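401aa long hypothetical glucose-1-phosphate thymidylyltransferase (Sulfolobus tokodaii, PDB 2GGO) acts as a bifunctional enzyme in the synthesis of UDP-N-acetylglucosamine and UDP-N-acetylgalactosamine, probably by both nucleotidyl and acetyl transfer. Local coordinates at residues A[214-219]-A[297-302]; A[258-263]-A[277-282]; A[318-323]-A[360-365]; A[339-344]-A[353-358]. All coordinates share one frame; numbering follows the deposited sequence.

Interaction 1. Residues A[214-219]-A[297-302]; sequences NIIDVN and ESVIME
Asn219 lies across the forked tip of Val299, where helix 214-219 passes strand 298-300 at nearly a right angle (96°), the axes of these short segments 8.3 Å apart. Asn219 CB rests on Val299 CG2 at 3.9 Å. Its CG sits over both methyls, and beyond it the amide ND2 lies 3.9 Å from Val299 CG1. The polar tip is held by backbone groups outside the strand. ND2 donates to Ile215 O, one turn back in the helix, at 2.9 Å, with the acceptor close to the amide plane. Asn219 N reaches the same oxygen from the opposite face of the carbonyl plane. ND2 also bonds Pro27 O, while OD1 accepts from Leu29 N, so the buried amide has its polar atoms satisfied and is fixed in rotation as it covers the valine. Two isoleucines extend the contact. Ile215 CG2 meets the methyl CE of Met301 at 4.1 Å, the methionine reaching back to the helix with an extended chain beyond CG. Ile216 CG2, turned anti to its backbone N by chi1 -54° at CG1, packs at 3.9 Å on Glu297 CG, the two side chains crossing at about a right angle. The carboxylate of Glu297 continues past this aliphatic contact to a salt bridge with Lys220. No hydrogen bond joins the two segments. The arrangement is an apolar helix-on-sheet packing: helix 212-225, which precedes the beta-helix strands in the chain, lies against one parallel sheet of the left-handed beta-helix formed by the hexapeptide repeats.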
loop_
_atom_site.group_PDB
_atom_site.type_symbol
_atom_site.label_atom_id
_atom_site.label_comp_id
_atom_site.label_asym_id
_atom_site.label_seq_id
_atom_site.Cartn_x
_atom_site.Cartn_y
_atom_site.Cartn_z
ATOM N N ASN A 214 -3.986 -1.626 5.439
ATOM C CA ASN A 214 -4.130 -0.432 4.581
ATOM C C ASN A 214 -4.196 -0.753 3.123
ATOM O O ASN A 214 -4.744 0.008 2.373
ATOM C CB ASN A 214 -3.070 0.638 4.802
ATOM C CG ASN A 214 -2.974 1.111 6.256
ATOM O OD1 ASN A 214 -3.979 1.389 6.930
ATOM N ND2 ASN A 214 -1.757 1.259 6.727
ATOM N N ILE A 215 -3.689 -1.901 2.696
ATOM C CA ILE A 215 -3.957 -2.362 1.328
ATOM C C ILE A 215 -5.465 -2.520 1.044
ATOM O O ILE A 215 -5.954 -2.236 -0.066
ATOM C CB ILE A 215 -3.178 -3.678 1.027
ATOM C CG1 ILE A 215 -1.704 -3.536 1.416
ATOM C CG2 ILE A 215 -3.392 -4.123 -0.426
ATOM C CD1 ILE A 215 -0.781 -4.683 0.903
ATOM N N ILE A 216 -6.200 -2.985 2.061
ATOM C CA ILE A 216 -7.668 -3.016 1.977
ATOM C C ILE A 216 -8.230 -1.574 1.950
ATOM O O ILE A 216 -8.953 -1.212 1.068
ATOM C CB ILE A 216 -8.344 -3.891 3.074
ATOM C CG1 ILE A 216 -7.735 -5.320 3.063
ATOM C CG2 ILE A 216 -9.782 -4.056 2.683
ATOM C CD1 ILE A 216 -7.922 -6.197 4.381
ATOM N N ASP A 217 -7.894 -0.779 2.936
ATOM C CA ASP A 217 -8.197 0.643 2.930
ATOM C C ASP A 217 -8.075 1.272 1.517
ATOM O O ASP A 217 -9.102 1.645 0.912
ATOM C CB ASP A 217 -7.270 1.347 3.935
ATOM C CG ASP A 217 -7.480 0.878 5.341
ATOM O OD1 ASP A 217 -8.499 0.202 5.561
ATOM O OD2 ASP A 217 -6.642 1.146 6.243
ATOM N N VAL A 218 -6.876 1.358 0.940
ATOM C CA VAL A 218 -6.816 2.103 -0.366
ATOM C C VAL A 218 -7.559 1.462 -1.528
ATOM O O VAL A 218 -8.050 2.131 -2.479
ATOM C CB VAL A 218 -5.360 2.494 -0.803
ATOM C CG1 VAL A 218 -4.722 3.320 0.266
ATOM C CG2 VAL A 218 -4.542 1.249 -0.977
ATOM N N ASN A 219 -7.647 0.143 -1.515
ATOM C CA ASN A 219 -8.269 -0.527 -2.649
ATOM C C ASN A 219 -9.741 -0.302 -2.529
ATOM O O ASN A 219 -10.425 -0.166 -3.544
ATOM C CB ASN A 219 -7.952 -2.038 -2.583
ATOM C CG ASN A 219 -6.862 -2.444 -3.478
ATOM O OD1 ASN A 219 -7.067 -2.655 -4.655
ATOM N ND2 ASN A 219 -5.668 -2.588 -2.936
ATOM N N GLU A 297 -14.810 -8.193 0.945
ATOM C CA GLU A 297 -13.792 -7.238 1.388
ATOM C C GLU A 297 -12.388 -7.762 1.432
ATOM O O GLU A 297 -11.718 -7.746 2.476
ATOM C CB GLU A 297 -14.118 -6.681 2.761
ATOM C CG GLU A 297 -13.522 -5.296 2.920
ATOM C CD GLU A 297 -14.291 -4.460 3.911
ATOM O OE1 GLU A 297 -13.670 -3.885 4.831
ATOM O OE2 GLU A 297 -15.533 -4.391 3.770
ATOM N N SER A 298 -11.884 -8.186 0.298
ATOM C CA SER A 298 -10.491 -8.657 0.241
ATOM C C SER A 298 -9.875 -8.308 -1.079
ATOM O O SER A 298 -10.567 -8.106 -2.053
ATOM C CB SER A 298 -10.419 -10.197 0.393
ATOM O OG SER A 298 -11.389 -10.601 1.322
ATOM N N VAL A 299 -8.557 -8.329 -1.093
ATOM C CA VAL A 299 -7.761 -8.023 -2.234
ATOM C C VAL A 299 -7.038 -9.306 -2.516
ATOM O O VAL A 299 -6.320 -9.848 -1.654
ATOM C CB VAL A 299 -6.751 -6.900 -1.898
ATOM C CG1 VAL A 299 -5.983 -6.490 -3.144
ATOM C CG2 VAL A 299 -7.542 -5.678 -1.294
ATOM N N ILE A 300 -7.244 -9.811 -3.702
ATOM C CA ILE A 300 -6.624 -11.092 -4.089
ATOM C C ILE A 300 -5.844 -10.753 -5.369
ATOM O O ILE A 300 -6.405 -10.360 -6.370
ATOM C CB ILE A 300 -7.717 -12.182 -4.313
ATOM C CG1 ILE A 300 -8.511 -12.471 -3.005
ATOM C CG2 ILE A 300 -7.136 -13.478 -4.778
ATOM C CD1 ILE A 300 -9.809 -13.327 -3.240
ATOM N N MET A 301 -4.524 -10.859 -5.265
ATOM C CA MET A 301 -3.610 -10.424 -6.300
ATOM C C MET A 301 -3.464 -11.404 -7.452
ATOM O O MET A 301 -4.159 -12.440 -7.540
ATOM C CB MET A 301 -2.272 -10.017 -5.656
ATOM C CG MET A 301 -2.408 -8.860 -4.636
ATOM S SD MET A 301 -0.946 -8.416 -3.690
ATOM C CE MET A 301 -1.701 -7.217 -2.600
ATOM N N GLU A 302 -2.538 -11.074 -8.340
ATOM C CA GLU A 302 -2.457 -11.611 -9.711
ATOM C C GLU A 302 -2.407 -13.136 -9.784
ATOM O O GLU A 302 -1.497 -13.730 -9.214
ATOM C CB GLU A 302 -1.162 -11.089 -10.375
ATOM C CG GLU A 302 -1.044 -9.571 -10.479
ATOM C CD GLU A 302 -0.353 -8.891 -9.293
ATOM O OE1 GLU A 302 -0.223 -9.499 -8.225
ATOM O OE2 GLU A 302 0.070 -7.712 -9.430
#

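Interaction 2. Residues A[258-263]-A[277-282]; sequences YIEGPV and LRPYTI
Leu277 is gripped through both its backbone N and its O by the neighbouring coil: its N donates to Tyr258 O and its O accepts from Glu260 N, each at 2.8 Å, in a parallel bridge opposite Ile259. Further along, Tyr280 N donates to Pro262 O at 2.7 Å. Between these bonds Glu260 O faces Pro279 N, which has no hydrogen to offer, so the pairing is interrupted at the corner and proline rings take over. Pro279 CB packs on Pro262 CD at 4.0 Å. Pro262 CG lies over one face of the Tyr280 ring, 3.8 Å from the centroid, in a CH-pi contact displaced toward the rim. On the inner side, Val263 CG1 meets Leu277 CD1 at 4.2 Å, and Val263 CG2 lies against Arg278 O. The second shell fixes this corner. A cis peptide precedes Pro262, and a type II turn runs from Arg278 to Thr281; Thr281 OG1 donates to Arg278 O at 2.7 Å, in the carbonyl plane on a lone pair. Tyr280 OH bonds Asp224 and its ring makes a cation-pi contact with Lys220, both on helix 212-225. Glu260 and Arg278 run alongside each other, but their polar ends turn to Tyr276 and Glu294. Paired backbone bonds thus set the register at Leu277; at the corner, where proline has no N-H, a single cross-coil bond from Tyr280 N is supplemented by proline and aromatic packing.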
loop_
_atom_site.group_PDB
_atom_site.type_symbol
_atom_site.label_atom_id
_atom_site.label_comp_id
_atom_site.label_asym_id
_atom_site.label_seq_id
_atom_site.Cartn_x
_atom_site.Cartn_y
_atom_site.Cartn_z
ATOM N N TYR A 258 -23.333 -14.892 -8.090
ATOM C CA TYR A 258 -24.113 -13.814 -7.461
ATOM C C TYR A 258 -23.158 -12.748 -6.953
ATOM O O TYR A 258 -22.268 -13.022 -6.148
ATOM C CB TYR A 258 -24.902 -14.341 -6.275
ATOM C CG TYR A 258 -26.089 -13.495 -5.813
ATOM C CD1 TYR A 258 -27.375 -13.735 -6.305
ATOM C CD2 TYR A 258 -25.935 -12.494 -4.844
ATOM C CE1 TYR A 258 -28.474 -13.014 -5.852
ATOM C CE2 TYR A 258 -27.049 -11.762 -4.374
ATOM C CZ TYR A 258 -28.299 -12.036 -4.894
ATOM O OH TYR A 258 -29.396 -11.351 -4.461
ATOM N N ILE A 259 -23.326 -11.522 -7.451
ATOM C CA ILE A 259 -22.372 -10.429 -7.197
ATOM C C ILE A 259 -23.138 -9.304 -6.515
ATOM O O ILE A 259 -24.141 -8.850 -7.031
ATOM C CB ILE A 259 -21.683 -9.999 -8.550
ATOM C CG1 ILE A 259 -20.935 -11.189 -9.172
ATOM C CG2 ILE A 259 -20.744 -8.836 -8.398
ATOM C CD1 ILE A 259 -20.340 -10.873 -10.575
ATOM N N GLU A 260 -22.735 -8.928 -5.313
ATOM C CA GLU A 260 -23.271 -7.738 -4.674
ATOM C C GLU A 260 -22.156 -6.709 -4.709
ATOM O O GLU A 260 -21.143 -6.890 -4.069
ATOM C CB GLU A 260 -23.790 -8.041 -3.243
ATOM C CG GLU A 260 -25.010 -9.020 -3.245
ATOM C CD GLU A 260 -25.495 -9.488 -1.863
ATOM O OE1 GLU A 260 -24.638 -9.674 -0.959
ATOM O OE2 GLU A 260 -26.752 -9.682 -1.690
ATOM N N GLY A 261 -22.307 -5.655 -5.526
ATOM C CA GLY A 261 -21.219 -4.702 -5.749
ATOM C C GLY A 261 -21.097 -3.814 -4.534
ATOM O O GLY A 261 -22.027 -3.756 -3.715
ATOM N N PRO A 262 -19.996 -3.048 -4.428
ATOM C CA PRO A 262 -18.924 -2.855 -5.403
ATOM C C PRO A 262 -17.886 -3.980 -5.468
ATOM O O PRO A 262 -17.366 -4.405 -4.442
ATOM C CB PRO A 262 -18.251 -1.558 -4.953
ATOM C CG PRO A 262 -18.548 -1.446 -3.554
ATOM C CD PRO A 262 -19.789 -2.223 -3.226
ATOM N N VAL A 263 -17.605 -4.410 -6.691
ATOM C CA VAL A 263 -16.705 -5.496 -6.932
ATOM C C VAL A 263 -15.885 -5.207 -8.151
ATOM O O VAL A 263 -16.404 -4.783 -9.187
ATOM C CB VAL A 263 -17.536 -6.762 -7.158
ATOM C CG1 VAL A 263 -16.799 -7.800 -7.950
ATOM C CG2 VAL A 263 -18.040 -7.274 -5.820
ATOM N N LEU A 277 -19.736 -13.218 -4.914
ATOM C CA LEU A 277 -18.825 -12.097 -4.629
ATOM C C LEU A 277 -19.538 -10.986 -3.877
ATOM O O LEU A 277 -20.564 -10.481 -4.320
ATOM C CB LEU A 277 -18.165 -11.591 -5.891
ATOM C CG LEU A 277 -17.512 -12.646 -6.789
ATOM C CD1 LEU A 277 -16.937 -11.972 -7.996
ATOM C CD2 LEU A 277 -16.412 -13.448 -6.037
ATOM N N ARG A 278 -19.019 -10.597 -2.721
ATOM C CA ARG A 278 -19.710 -9.656 -1.881
ATOM C C ARG A 278 -18.978 -8.334 -1.925
ATOM O O ARG A 278 -17.840 -8.283 -2.406
ATOM C CB ARG A 278 -19.814 -10.168 -0.442
ATOM C CG ARG A 278 -20.923 -11.233 -0.259
ATOM C CD ARG A 278 -20.741 -12.014 1.037
ATOM N NE ARG A 278 -20.951 -11.100 2.140
ATOM C CZ ARG A 278 -20.553 -11.318 3.396
ATOM N NH1 ARG A 278 -19.849 -12.403 3.708
ATOM N NH2 ARG A 278 -20.814 -10.425 4.332
ATOM N N PRO A 279 -19.610 -7.273 -1.403
ATOM C CA PRO A 279 -19.006 -5.928 -1.471
ATOM C C PRO A 279 -17.522 -5.870 -1.100
ATOM O O PRO A 279 -17.071 -6.416 -0.060
ATOM C CB PRO A 279 -19.853 -5.130 -0.471
ATOM C CG PRO A 279 -21.259 -5.742 -0.643
ATOM C CD PRO A 279 -20.951 -7.249 -0.745
ATOM N N TYR A 280 -16.788 -5.166 -1.936
ATOM C CA TYR A 280 -15.358 -4.865 -1.784
ATOM C C TYR A 280 -14.482 -6.045 -2.097
ATOM O O TYR A 280 -13.384 -6.144 -1.603
ATOM C CB TYR A 280 -15.032 -4.169 -0.457
ATOM C CG TYR A 280 -15.713 -2.830 -0.426
ATOM C CD1 TYR A 280 -15.300 -1.805 -1.303
ATOM C CD2 TYR A 280 -16.815 -2.601 0.413
ATOM C CE1 TYR A 280 -15.945 -0.551 -1.318
ATOM C CE2 TYR A 280 -17.474 -1.360 0.411
ATOM C CZ TYR A 280 -17.032 -0.345 -0.470
ATOM O OH TYR A 280 -17.677 0.876 -0.485
ATOM N N THR A 281 -14.974 -6.896 -2.997
ATOM C CA THR A 281 -14.191 -7.975 -3.553
ATOM C C THR A 281 -13.369 -7.365 -4.671
ATOM O O THR A 281 -13.931 -6.838 -5.593
ATOM C CB THR A 281 -15.081 -9.078 -4.090
ATOM O OG1 THR A 281 -15.664 -9.778 -2.967
ATOM C CG2 THR A 281 -14.247 -10.076 -4.924
ATOM N N ILE A 282 -12.056 -7.479 -4.578
ATOM C CA ILE A 282 -11.154 -6.933 -5.575
ATOM C C ILE A 282 -10.285 -8.038 -6.107
ATOM O O ILE A 282 -9.410 -8.530 -5.422
ATOM C CB ILE A 282 -10.301 -5.712 -4.955
ATOM C CG1 ILE A 282 -11.246 -4.494 -4.738
ATOM C CG2 ILE A 282 -9.033 -5.322 -5.797
ATOM C CD1 ILE A 282 -11.150 -3.995 -3.282
#

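Interaction 3. Residues A[318-323]-A[360-365]; sequences AEDVNF and GGHVRT
The amide of Asn322 is stacked on the guanidinium of Arg364, their planes 13° apart, with Asn322 CB 3.5 Å above the guanidinium plane toward its rim. Asn322 ND2 and Arg364 NH2 approach to 3.1 Å but are both donors, so this is stacking and no hydrogen bond. The bend of the arginine at chi3 (-75°) turns its flat end back over the amide. An alanine in place of Asn322 would take away that amide layer and is likely to let the guanidinium of Arg364 turn more freely. At the other end, the His362 ring has Glu319 O over one face and a water in its plane at the edge; the water is 2.7 Å from NE2 and donates to Glu319 OE2. Asp320 CB comes within 3.6 Å of His362 ND1, the two side chains running alongside, and Tyr380 of the next coil stacks on the imidazole. These are adjacent coils of the left-handed beta-helix, taking a corner together and then pairing as parallel strands: His362 N donates to Glu319 O at 2.8 Å, Asn322 N to Val363 O at 2.8 Å and Thr365 N to Asn322 O at 3.2 Å. Gly360 to Val363 form a type II turn. Gly361 CA lies against the Glu319 carboxylate, which is itself held by Arg21 and Thr20. Val321 and Val363 lie side by side, CG1 of the former 4.0 Å from CB of the latter. A second water donates to both Asp320 O and Val363 O, bridging the two coils beside their backbone bonds.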
loop_
_atom_site.group_PDB
_atom_site.type_symbol
_atom_site.label_atom_id
_atom_site.label_comp_id
_atom_site.label_asym_id
_atom_site.label_seq_id
_atom_site.Cartn_x
_atom_site.Cartn_y
_atom_site.Cartn_z
ATOM N N ALA A 318 -1.776 -12.567 -1.680
ATOM C CA ALA A 318 -0.821 -12.027 -2.603
ATOM C C ALA A 318 -0.849 -12.796 -3.918
ATOM O O ALA A 318 -1.933 -13.362 -4.248
ATOM C CB ALA A 318 0.526 -11.923 -1.978
ATOM N N GLU A 319 0.223 -12.801 -4.706
ATOM C CA GLU A 319 0.148 -13.375 -6.051
ATOM C C GLU A 319 0.443 -14.839 -6.106
ATOM O O GLU A 319 1.175 -15.351 -5.293
ATOM C CB GLU A 319 1.092 -12.620 -7.044
ATOM C CG GLU A 319 2.679 -12.828 -6.856
ATOM C CD GLU A 319 3.268 -12.122 -5.665
ATOM O OE1 GLU A 319 2.542 -11.396 -5.004
ATOM O OE2 GLU A 319 4.475 -12.285 -5.352
ATOM N N ASP A 320 -0.137 -15.505 -7.079
ATOM C CA ASP A 320 0.015 -16.944 -7.325
ATOM C C ASP A 320 -0.198 -17.825 -6.093
ATOM O O ASP A 320 0.558 -18.747 -5.846
ATOM C CB ASP A 320 1.323 -17.214 -8.071
ATOM C CG ASP A 320 1.419 -16.431 -9.412
ATOM O OD1 ASP A 320 0.411 -16.433 -10.193
ATOM O OD2 ASP A 320 2.500 -15.809 -9.719
ATOM N N VAL A 321 -1.252 -17.534 -5.317
ATOM C CA VAL A 321 -1.633 -18.337 -4.170
ATOM C C VAL A 321 -2.635 -19.337 -4.659
ATOM O O VAL A 321 -3.360 -19.044 -5.619
ATOM C CB VAL A 321 -2.180 -17.474 -3.004
ATOM C CG1 VAL A 321 -2.577 -18.402 -1.678
ATOM C CG2 VAL A 321 -1.045 -16.517 -2.524
ATOM N N ASN A 322 -2.617 -20.553 -4.113
ATOM C CA ASN A 322 -3.697 -21.510 -4.423
ATOM C C ASN A 322 -4.321 -21.954 -3.155
ATOM O O ASN A 322 -3.617 -22.388 -2.357
ATOM C CB ASN A 322 -3.201 -22.786 -5.181
ATOM C CG ASN A 322 -2.519 -22.436 -6.539
ATOM O OD1 ASN A 322 -3.164 -22.054 -7.508
ATOM N ND2 ASN A 322 -1.184 -22.493 -6.560
ATOM N N PHE A 323 -5.652 -21.915 -3.054
ATOM C CA PHE A 323 -6.311 -22.489 -1.901
ATOM C C PHE A 323 -6.670 -23.872 -2.147
ATOM O O PHE A 323 -7.456 -24.140 -3.049
ATOM C CB PHE A 323 -7.587 -21.692 -1.413
ATOM C CG PHE A 323 -7.199 -20.607 -0.444
ATOM C CD1 PHE A 323 -5.854 -20.286 -0.325
ATOM C CD2 PHE A 323 -8.106 -19.945 0.352
ATOM C CE1 PHE A 323 -5.435 -19.293 0.613
ATOM C CE2 PHE A 323 -7.719 -18.964 1.241
ATOM C CZ PHE A 323 -6.377 -18.625 1.337
ATOM N N GLY A 360 1.203 -14.426 1.787
ATOM C CA GLY A 360 2.274 -14.162 0.862
ATOM C C GLY A 360 2.096 -14.815 -0.489
ATOM O O GLY A 360 1.313 -15.749 -0.630
ATOM N N GLY A 361 2.802 -14.296 -1.498
ATOM C CA GLY A 361 2.853 -14.903 -2.780
ATOM C C GLY A 361 3.242 -16.355 -2.815
ATOM O O GLY A 361 4.117 -16.810 -2.053
ATOM N N HIS A 362 2.601 -17.090 -3.703
ATOM C CA HIS A 362 3.020 -18.483 -4.027
ATOM C C HIS A 362 2.815 -19.448 -2.884
ATOM O O HIS A 362 3.391 -20.528 -2.847
ATOM C CB HIS A 362 4.497 -18.577 -4.441
ATOM C CG HIS A 362 4.850 -17.709 -5.611
ATOM N ND1 HIS A 362 4.645 -18.110 -6.921
ATOM C CD2 HIS A 362 5.414 -16.475 -5.674
ATOM C CE1 HIS A 362 5.080 -17.155 -7.734
ATOM N NE2 HIS A 362 5.467 -16.125 -6.998
ATOM N N VAL A 363 2.015 -19.040 -1.925
ATOM C CA VAL A 363 1.420 -19.948 -0.978
ATOM C C VAL A 363 0.472 -21.006 -1.525
ATOM O O VAL A 363 -0.371 -20.775 -2.438
ATOM C CB VAL A 363 0.832 -19.135 0.257
ATOM C CG1 VAL A 363 -0.136 -19.998 1.122
ATOM C CG2 VAL A 363 1.875 -18.652 1.074
ATOM N N ARG A 364 0.527 -22.210 -0.937
ATOM C CA ARG A 364 -0.420 -23.284 -1.345
ATOM C C ARG A 364 -1.010 -23.819 -0.051
ATOM O O ARG A 364 -0.272 -24.158 0.812
ATOM C CB ARG A 364 0.273 -24.404 -2.180
ATOM C CG ARG A 364 -0.783 -25.514 -2.588
ATOM C CD ARG A 364 -0.355 -26.584 -3.679
ATOM N NE ARG A 364 -0.332 -26.086 -5.079
ATOM C CZ ARG A 364 -1.384 -25.995 -5.928
ATOM N NH1 ARG A 364 -2.640 -26.325 -5.545
ATOM N NH2 ARG A 364 -1.170 -25.549 -7.181
ATOM N N THR A 365 -2.330 -23.805 0.149
ATOM C CA THR A 365 -2.762 -24.395 1.439
ATOM C C THR A 365 -3.297 -25.767 1.084
ATOM O O THR A 365 -3.831 -25.943 0.011
ATOM C CB THR A 365 -3.856 -23.629 2.069
ATOM O OG1 THR A 365 -4.946 -23.668 1.104
ATOM C CG2 THR A 365 -3.505 -22.215 2.126
HETATM O O HOH W 1 6.354 -13.594 -7.381
HETATM O O HOH W 2 0.607 -21.419 -5.252
#

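Interaction 4. Residues A[339-344]-A[353-358]; sequences VKVNVK and RKLGAF
Leu355 reaches Val341 because its CG stands opposite the backbone N (chi1 -180°) and chi2 of 63° then swings CD2 to within 3.7 Å of Val341 CG2. In Val341 itself chi1 of -175° turns the fork so that both methyls lie 4.1 Å from Phe358 CE2, with CG2 at the edge of the ring and near its plane. The valine tip thus sits between a leucine methyl and an aromatic edge, crossing each side chain at about a right angle. Val339, two residues earlier and pointing to the same side as Val341, packs nearer the backbone: its CB is 3.8 Å from Leu355 CB, its CG1 touches Leu355 CD2 at 4.1 Å, and its CG2 lies 3.7 Å from Arg353 O. With an alanine at Val339 both methyls would be gone, which would probably open a gap beside Leu355 and leave its CD2 less firmly held. No hydrogen bond crosses between the segments; Trp213, from helix 212-225, covers Val341 and Phe358 alike, and Lys376 touches both as well. Strand 340-343 belongs to a hairpin with strand 346-349, and the side chain of Val341 lies about 9 Å from that of Arg13, which probably binds the nucleoside triphosphate. The contact packs this hairpin, an excursion between successive coils, back onto the left-handed beta-helix.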
loop_
_atom_site.group_PDB
_atom_site.type_symbol
_atom_site.label_atom_id
_atom_site.label_comp_id
_atom_site.label_asym_id
_atom_site.label_seq_id
_atom_site.Cartn_x
_atom_site.Cartn_y
_atom_site.Cartn_z
ATOM N N VAL A 339 -8.830 -7.079 16.215
ATOM C CA VAL A 339 -7.847 -8.076 15.814
ATOM C C VAL A 339 -6.443 -7.468 15.849
ATOM O O VAL A 339 -6.192 -6.458 15.211
ATOM C CB VAL A 339 -8.219 -8.725 14.414
ATOM C CG1 VAL A 339 -7.188 -9.788 14.010
ATOM C CG2 VAL A 339 -9.570 -9.369 14.511
ATOM N N LYS A 340 -5.553 -8.119 16.594
ATOM C CA LYS A 340 -4.133 -7.795 16.638
ATOM C C LYS A 340 -3.353 -8.511 15.520
ATOM O O LYS A 340 -3.736 -9.604 15.070
ATOM C CB LYS A 340 -3.539 -8.196 17.986
ATOM C CG LYS A 340 -4.336 -7.781 19.255
ATOM C CD LYS A 340 -3.988 -6.340 19.698
ATOM C CE LYS A 340 -4.097 -6.103 21.197
ATOM N NZ LYS A 340 -2.935 -6.755 21.851
ATOM N N VAL A 341 -2.251 -7.878 15.104
ATOM C CA VAL A 341 -1.355 -8.357 14.054
ATOM C C VAL A 341 0.077 -8.084 14.519
ATOM O O VAL A 341 0.352 -7.033 15.091
ATOM C CB VAL A 341 -1.665 -7.631 12.710
ATOM C CG1 VAL A 341 -0.832 -8.179 11.569
ATOM C CG2 VAL A 341 -3.145 -7.702 12.386
ATOM N N ASN A 342 0.986 -9.028 14.309
ATOM C CA ASN A 342 2.373 -8.786 14.590
ATOM C C ASN A 342 2.912 -8.018 13.443
ATOM O O ASN A 342 2.797 -8.463 12.306
ATOM C CB ASN A 342 3.119 -10.088 14.733
ATOM C CG ASN A 342 2.562 -10.918 15.848
ATOM O OD1 ASN A 342 2.290 -10.401 16.937
ATOM N ND2 ASN A 342 2.365 -12.209 15.597
ATOM N N VAL A 343 3.448 -6.839 13.729
ATOM C CA VAL A 343 4.031 -5.995 12.689
ATOM C C VAL A 343 5.413 -5.564 13.166
ATOM O O VAL A 343 5.522 -4.859 14.164
ATOM C CB VAL A 343 3.122 -4.765 12.320
ATOM C CG1 VAL A 343 3.815 -3.874 11.276
ATOM C CG2 VAL A 343 1.726 -5.181 11.782
ATOM N N LYS A 344 6.456 -6.009 12.452
ATOM C CA LYS A 344 7.876 -5.860 12.878
ATOM C C LYS A 344 8.110 -6.259 14.327
ATOM O O LYS A 344 8.652 -5.464 15.113
ATOM C CB LYS A 344 8.358 -4.425 12.723
ATOM C CG LYS A 344 8.418 -3.933 11.316
ATOM C CD LYS A 344 9.190 -2.638 11.292
ATOM C CE LYS A 344 10.557 -2.834 11.969
ATOM N NZ LYS A 344 11.586 -1.995 11.315
ATOM N N ARG A 353 -12.505 -4.927 13.912
ATOM C CA ARG A 353 -13.207 -5.942 14.664
ATOM C C ARG A 353 -13.226 -7.194 13.798
ATOM O O ARG A 353 -13.083 -8.310 14.320
ATOM C CB ARG A 353 -14.656 -5.483 14.953
ATOM C CG ARG A 353 -15.420 -6.350 16.012
ATOM C CD ARG A 353 -16.955 -6.474 15.727
ATOM N NE ARG A 353 -17.554 -7.523 16.557
ATOM C CZ ARG A 353 -18.597 -8.289 16.215
ATOM N NH1 ARG A 353 -19.195 -8.137 15.028
ATOM N NH2 ARG A 353 -19.038 -9.219 17.078
ATOM N N LYS A 354 -13.427 -6.972 12.497
ATOM C CA LYS A 354 -13.285 -8.004 11.410
ATOM C C LYS A 354 -11.993 -7.876 10.553
ATOM O O LYS A 354 -11.763 -6.903 9.783
ATOM C CB LYS A 354 -14.488 -8.004 10.482
ATOM C CG LYS A 354 -15.802 -8.406 11.176
ATOM C CD LYS A 354 -16.569 -9.317 10.256
ATOM C CE LYS A 354 -17.513 -10.213 10.998
ATOM N NZ LYS A 354 -18.815 -9.511 10.912
ATOM N N LEU A 355 -11.141 -8.872 10.686
ATOM C CA LEU A 355 -9.906 -8.887 9.952
ATOM C C LEU A 355 -9.523 -10.355 9.796
ATOM O O LEU A 355 -9.499 -11.087 10.754
ATOM C CB LEU A 355 -8.814 -8.112 10.698
ATOM C CG LEU A 355 -7.471 -8.102 9.932
ATOM C CD1 LEU A 355 -7.669 -7.373 8.582
ATOM C CD2 LEU A 355 -6.438 -7.431 10.765
ATOM N N GLY A 356 -9.322 -10.790 8.565
ATOM C CA GLY A 356 -8.841 -12.127 8.334
ATOM C C GLY A 356 -7.346 -12.125 8.227
ATOM O O GLY A 356 -6.639 -11.723 9.175
ATOM N N ALA A 357 -6.862 -12.654 7.117
ATOM C CA ALA A 357 -5.488 -13.058 7.030
ATOM C C ALA A 357 -4.653 -12.314 6.000
ATOM O O ALA A 357 -5.190 -11.769 5.073
ATOM C CB ALA A 357 -5.417 -14.608 6.845
ATOM N N PHE A 358 -3.320 -12.329 6.177
ATOM C CA PHE A 358 -2.375 -11.797 5.187
ATOM C C PHE A 358 -1.452 -12.897 4.614
ATOM O O PHE A 358 -0.608 -13.441 5.308
ATOM C CB PHE A 358 -1.588 -10.679 5.848
ATOM C CG PHE A 358 -2.469 -9.636 6.463
ATOM C CD1 PHE A 358 -3.169 -8.774 5.666
ATOM C CD2 PHE A 358 -2.623 -9.526 7.839
ATOM C CE1 PHE A 358 -3.997 -7.813 6.189
ATOM C CE2 PHE A 358 -3.429 -8.540 8.357
ATOM C CZ PHE A 358 -4.115 -7.677 7.522
#

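Overall arrangement
From the N terminus, the chain passes through the mixed seven-stranded sheet to helix 212-225, where interaction 1 begins. The chain then climbs through the first beta-helix coils; within them interaction 2 closes a short loop between consecutive coils, and only afterwards does 297-302 return to the helix and complete the wider loop of interaction 1. The two share a sheet, with Ser298 O probably bonded to Ile282 N. Interaction 3 opens next, its Asp320 N probably bonded to Glu302 O. Before its second segment arrives, the chain leaves for the hairpin of interaction 4, which closes at 353-358, directly ahead of 360-365. No loops cross: two nested pairs follow in series, joining coils, helix and hairpin.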